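Local coordinates for endo-b-1,4-glucanase (PDB 1KS8), which probably hydrolyses internal beta-1,4-glucosidic linkages in cellulose and related beta-glucans, as a family 9 glycosyl hydrolase, at residues A[97-107]-A[173-184]. Residues are numbered along the deposited sequence; the frame is centred on the assembly and turned at random.
Sequences KWATDYFIKAH and YSNNLLTHARQL
Tyr173 reaches from helix 171-190 into a hole on helix 89-106 formed by Lys97, Thr100, Asp101 and Ile104. Its CG lies anti to the backbone N (chi1 -173°), which carries the hydroxyl across to Thr100, where OH and OG1 are 2.7 Å apart in a hydrogen bond that either could donate. Asp101 OD1, 2.6 Å from Tyr173 OH, is a weak, alternative acceptor, its carboxylate steep against the ring. Over one ring face runs the lysine chain, CE of Lys97 standing 3.8 Å from the centroid of Tyr173; NZ of Lys97 adds a cation-pi contact there and a salt bridge to Asp101 OD2. Leu177 CG lies against the opposite face, toward the rim.

Ile104 is the reciprocal knob, set among Tyr173, Asn176, Leu177 and His180. Beta-branching suits it: the CG1-CD1 arm lies over the His180 ring and ends 3.8 Å from Tyr173 CE1, while CG2 reaches His180 NE2 (3.7 Å).

Just past the helix end, the His107 and His180 rings meet rim to rim, planes at 70°, and ND1 of His107 bonds ND1 of His180 at 2.7 Å, nearly straight (167°). Leu184 CG sits over one face of His107, whose NE2 bonds the Gln110 carbonyl. A leucine in place of His107 would probably leave His180 ND1 and Gln110 O without their mates. With NE2 donating, a neutral His107 would probably accept at ND1; protonating both rings would probably break this tie between helix 89-106's end and helix 171-190.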
# COMPACT_ATOMS: atom_id res chain seq x y z
N LYS A 97 -3.29 -9.72 -7.06
CA LYS A 97 -2.54 -10.88 -7.52
C LYS A 97 -1.15 -10.53 -8.04
O LYS A 97 -0.23 -11.34 -7.93
CB LYS A 97 -3.34 -11.62 -8.60
CG LYS A 97 -2.76 -12.98 -8.98
CD LYS A 97 -3.76 -13.78 -9.82
CE LYS A 97 -3.28 -15.20 -10.06
NZ LYS A 97 -2.03 -15.25 -10.88
N TRP A 98 -0.97 -9.34 -8.59
CA TRP A 98 0.34 -8.97 -9.09
C TRP A 98 1.33 -8.98 -7.93
O TRP A 98 2.49 -9.34 -8.09
CB TRP A 98 0.32 -7.59 -9.75
CG TRP A 98 1.52 -7.36 -10.60
CD1 TRP A 98 2.72 -6.84 -10.20
CD2 TRP A 98 1.69 -7.73 -11.97
NE1 TRP A 98 3.63 -6.88 -11.23
CE2 TRP A 98 3.01 -7.43 -12.33
CE3 TRP A 98 0.84 -8.31 -12.92
CZ2 TRP A 98 3.52 -7.67 -13.62
CZ3 TRP A 98 1.33 -8.55 -14.20
CH2 TRP A 98 2.66 -8.24 -14.53
N ALA A 99 0.86 -8.58 -6.75
CA ALA A 99 1.71 -8.56 -5.58
C ALA A 99 1.87 -9.95 -4.97
O ALA A 99 2.99 -10.38 -4.69
CB ALA A 99 1.13 -7.60 -4.54
N THR A 100 0.77 -10.67 -4.78
CA THR A 100 0.86 -11.99 -4.17
C THR A 100 1.60 -13.03 -5.01
O THR A 100 2.24 -13.93 -4.46
CB THR A 100 -0.54 -12.52 -3.75
OG1 THR A 100 -1.42 -12.54 -4.87
CG2 THR A 100 -1.13 -11.61 -2.67
N ASP A 101 1.53 -12.92 -6.34
CA ASP A 101 2.27 -13.87 -7.18
C ASP A 101 3.75 -13.70 -6.86
O ASP A 101 4.51 -14.67 -6.83
CB ASP A 101 2.06 -13.58 -8.67
CG ASP A 101 0.76 -14.16 -9.20
OD1 ASP A 101 0.14 -14.98 -8.49
OD2 ASP A 101 0.38 -13.79 -10.33
N TYR A 102 4.15 -12.45 -6.63
CA TYR A 102 5.54 -12.15 -6.30
C TYR A 102 5.90 -12.66 -4.90
O TYR A 102 6.96 -13.24 -4.70
CB TYR A 102 5.79 -10.65 -6.40
CG TYR A 102 7.15 -10.22 -5.90
CD1 TYR A 102 8.31 -10.52 -6.60
CD2 TYR A 102 7.27 -9.52 -4.70
CE1 TYR A 102 9.56 -10.15 -6.12
CE2 TYR A 102 8.52 -9.14 -4.21
CZ TYR A 102 9.66 -9.46 -4.93
OH TYR A 102 10.89 -9.07 -4.45
N PHE A 103 5.01 -12.44 -3.93
CA PHE A 103 5.30 -12.91 -2.58
C PHE A 103 5.51 -14.42 -2.56
O PHE A 103 6.33 -14.92 -1.79
CB PHE A 103 4.16 -12.55 -1.61
CG PHE A 103 3.87 -11.08 -1.54
CD1 PHE A 103 4.88 -10.14 -1.71
CD2 PHE A 103 2.58 -10.64 -1.26
CE1 PHE A 103 4.61 -8.78 -1.61
CE2 PHE A 103 2.30 -9.28 -1.16
CZ PHE A 103 3.32 -8.35 -1.34
N ILE A 104 4.77 -15.14 -3.39
CA ILE A 104 4.91 -16.59 -3.46
C ILE A 104 6.32 -16.94 -3.95
O ILE A 104 6.96 -17.85 -3.41
CB ILE A 104 3.85 -17.20 -4.39
CG1 ILE A 104 2.49 -17.16 -3.69
CG2 ILE A 104 4.22 -18.64 -4.75
CD1 ILE A 104 1.32 -17.56 -4.57
N LYS A 105 6.82 -16.22 -4.95
CA LYS A 105 8.16 -16.46 -5.46
C LYS A 105 9.20 -16.11 -4.39
O LYS A 105 10.18 -16.84 -4.21
CB LYS A 105 8.45 -15.61 -6.70
CG LYS A 105 7.62 -15.96 -7.92
CD LYS A 105 8.09 -15.13 -9.11
CE LYS A 105 7.25 -15.41 -10.34
NZ LYS A 105 7.68 -14.57 -11.50
N ALA A 106 8.99 -15.00 -3.70
CA ALA A 106 9.92 -14.55 -2.67
C ALA A 106 9.99 -15.50 -1.48
O ALA A 106 10.96 -15.50 -0.73
CB ALA A 106 9.53 -13.14 -2.21
N HIS A 107 8.94 -16.30 -1.31
CA HIS A 107 8.90 -17.28 -0.22
C HIS A 107 9.60 -18.53 -0.75
O HIS A 107 8.96 -19.52 -1.09
CB HIS A 107 7.45 -17.60 0.13
CG HIS A 107 7.30 -18.40 1.39
ND1 HIS A 107 6.21 -19.20 1.63
CD2 HIS A 107 8.10 -18.50 2.48
CE1 HIS A 107 6.34 -19.77 2.82
NE2 HIS A 107 7.47 -19.36 3.36
N TYR A 173 -5.92 -21.13 -6.33
CA TYR A 173 -4.98 -20.07 -5.99
C TYR A 173 -5.19 -19.67 -4.53
O TYR A 173 -4.24 -19.43 -3.80
CB TYR A 173 -5.18 -18.87 -6.91
CG TYR A 173 -4.13 -17.79 -6.74
CD1 TYR A 173 -2.77 -18.08 -6.89
CD2 TYR A 173 -4.49 -16.48 -6.44
CE1 TYR A 173 -1.80 -17.09 -6.74
CE2 TYR A 173 -3.53 -15.48 -6.28
CZ TYR A 173 -2.19 -15.80 -6.44
OH TYR A 173 -1.24 -14.82 -6.29
N SER A 174 -6.45 -19.61 -4.12
CA SER A 174 -6.79 -19.25 -2.75
C SER A 174 -6.11 -20.20 -1.77
O SER A 174 -5.53 -19.77 -0.77
CB SER A 174 -8.31 -19.29 -2.56
OG SER A 174 -8.66 -19.04 -1.21
N ASN A 175 -6.18 -21.50 -2.06
CA ASN A 175 -5.56 -22.50 -1.19
C ASN A 175 -4.05 -22.31 -1.12
O ASN A 175 -3.45 -22.42 -0.05
CB ASN A 175 -5.87 -23.91 -1.71
CG ASN A 175 -7.32 -24.31 -1.52
OD1 ASN A 175 -7.76 -25.35 -2.01
ND2 ASN A 175 -8.07 -23.48 -0.80
N ASN A 176 -3.45 -22.02 -2.27
CA ASN A 176 -2.01 -21.81 -2.34
C ASN A 176 -1.61 -20.59 -1.52
O ASN A 176 -0.64 -20.63 -0.76
CB ASN A 176 -1.59 -21.64 -3.81
CG ASN A 176 -0.10 -21.45 -3.97
OD1 ASN A 176 0.70 -22.08 -3.28
ND2 ASN A 176 0.29 -20.58 -4.90
N LEU A 177 -2.37 -19.51 -1.66
CA LEU A 177 -2.11 -18.29 -0.92
C LEU A 177 -2.14 -18.56 0.58
O LEU A 177 -1.26 -18.13 1.32
CB LEU A 177 -3.17 -17.24 -1.25
CG LEU A 177 -3.14 -16.60 -2.64
CD1 LEU A 177 -4.43 -15.83 -2.88
CD2 LEU A 177 -1.93 -15.67 -2.75
N LEU A 178 -3.16 -19.29 1.03
CA LEU A 178 -3.31 -19.60 2.44
C LEU A 178 -2.17 -20.46 2.99
O LEU A 178 -1.73 -20.26 4.12
CB LEU A 178 -4.65 -20.30 2.68
CG LEU A 178 -5.08 -20.45 4.14
CD1 LEU A 178 -5.16 -19.08 4.81
CD2 LEU A 178 -6.43 -21.14 4.21
N THR A 179 -1.70 -21.42 2.19
CA THR A 179 -0.60 -22.28 2.64
C THR A 179 0.62 -21.41 2.95
O THR A 179 1.24 -21.55 4.00
CB THR A 179 -0.23 -23.32 1.56
OG1 THR A 179 -1.31 -24.24 1.40
CG2 THR A 179 1.03 -24.08 1.96
N HIS A 180 0.95 -20.52 2.02
CA HIS A 180 2.08 -19.62 2.20
C HIS A 180 1.86 -18.68 3.38
O HIS A 180 2.80 -18.39 4.13
CB HIS A 180 2.32 -18.83 0.92
CG HIS A 180 2.97 -19.62 -0.17
ND1 HIS A 180 4.33 -19.87 -0.19
CD2 HIS A 180 2.45 -20.25 -1.25
CE1 HIS A 180 4.61 -20.63 -1.24
NE2 HIS A 180 3.49 -20.87 -1.90
N ALA A 181 0.63 -18.21 3.54
CA ALA A 181 0.31 -17.30 4.63
C ALA A 181 0.55 -17.96 5.99
O ALA A 181 1.14 -17.35 6.88
CB ALA A 181 -1.15 -16.85 4.53
N ARG A 182 0.10 -19.20 6.14
CA ARG A 182 0.28 -19.92 7.40
C ARG A 182 1.76 -20.12 7.74
O ARG A 182 2.17 -19.94 8.88
CB ARG A 182 -0.41 -21.28 7.34
CG ARG A 182 -1.91 -21.22 7.18
CD ARG A 182 -2.52 -22.61 7.36
NE ARG A 182 -3.97 -22.60 7.22
CZ ARG A 182 -4.76 -23.64 7.50
NH1 ARG A 182 -4.23 -24.77 7.93
NH2 ARG A 182 -6.07 -23.54 7.34
N GLN A 183 2.54 -20.50 6.73
CA GLN A 183 3.96 -20.73 6.93
C GLN A 183 4.71 -19.45 7.27
O GLN A 183 5.57 -19.46 8.14
CB GLN A 183 4.56 -21.37 5.67
CG GLN A 183 3.86 -22.67 5.28
CD GLN A 183 4.40 -23.25 3.99
OE1 GLN A 183 4.76 -22.52 3.07
NE2 GLN A 183 4.42 -24.58 3.91
N LEU A 184 4.38 -18.36 6.60
CA LEU A 184 5.04 -17.09 6.88
C LEU A 184 4.70 -16.57 8.27
O LEU A 184 5.54 -15.95 8.92
CB LEU A 184 4.70 -16.05 5.80
CG LEU A 184 5.53 -16.25 4.53
CD1 LEU A 184 4.95 -15.41 3.40
CD2 LEU A 184 6.98 -15.87 4.79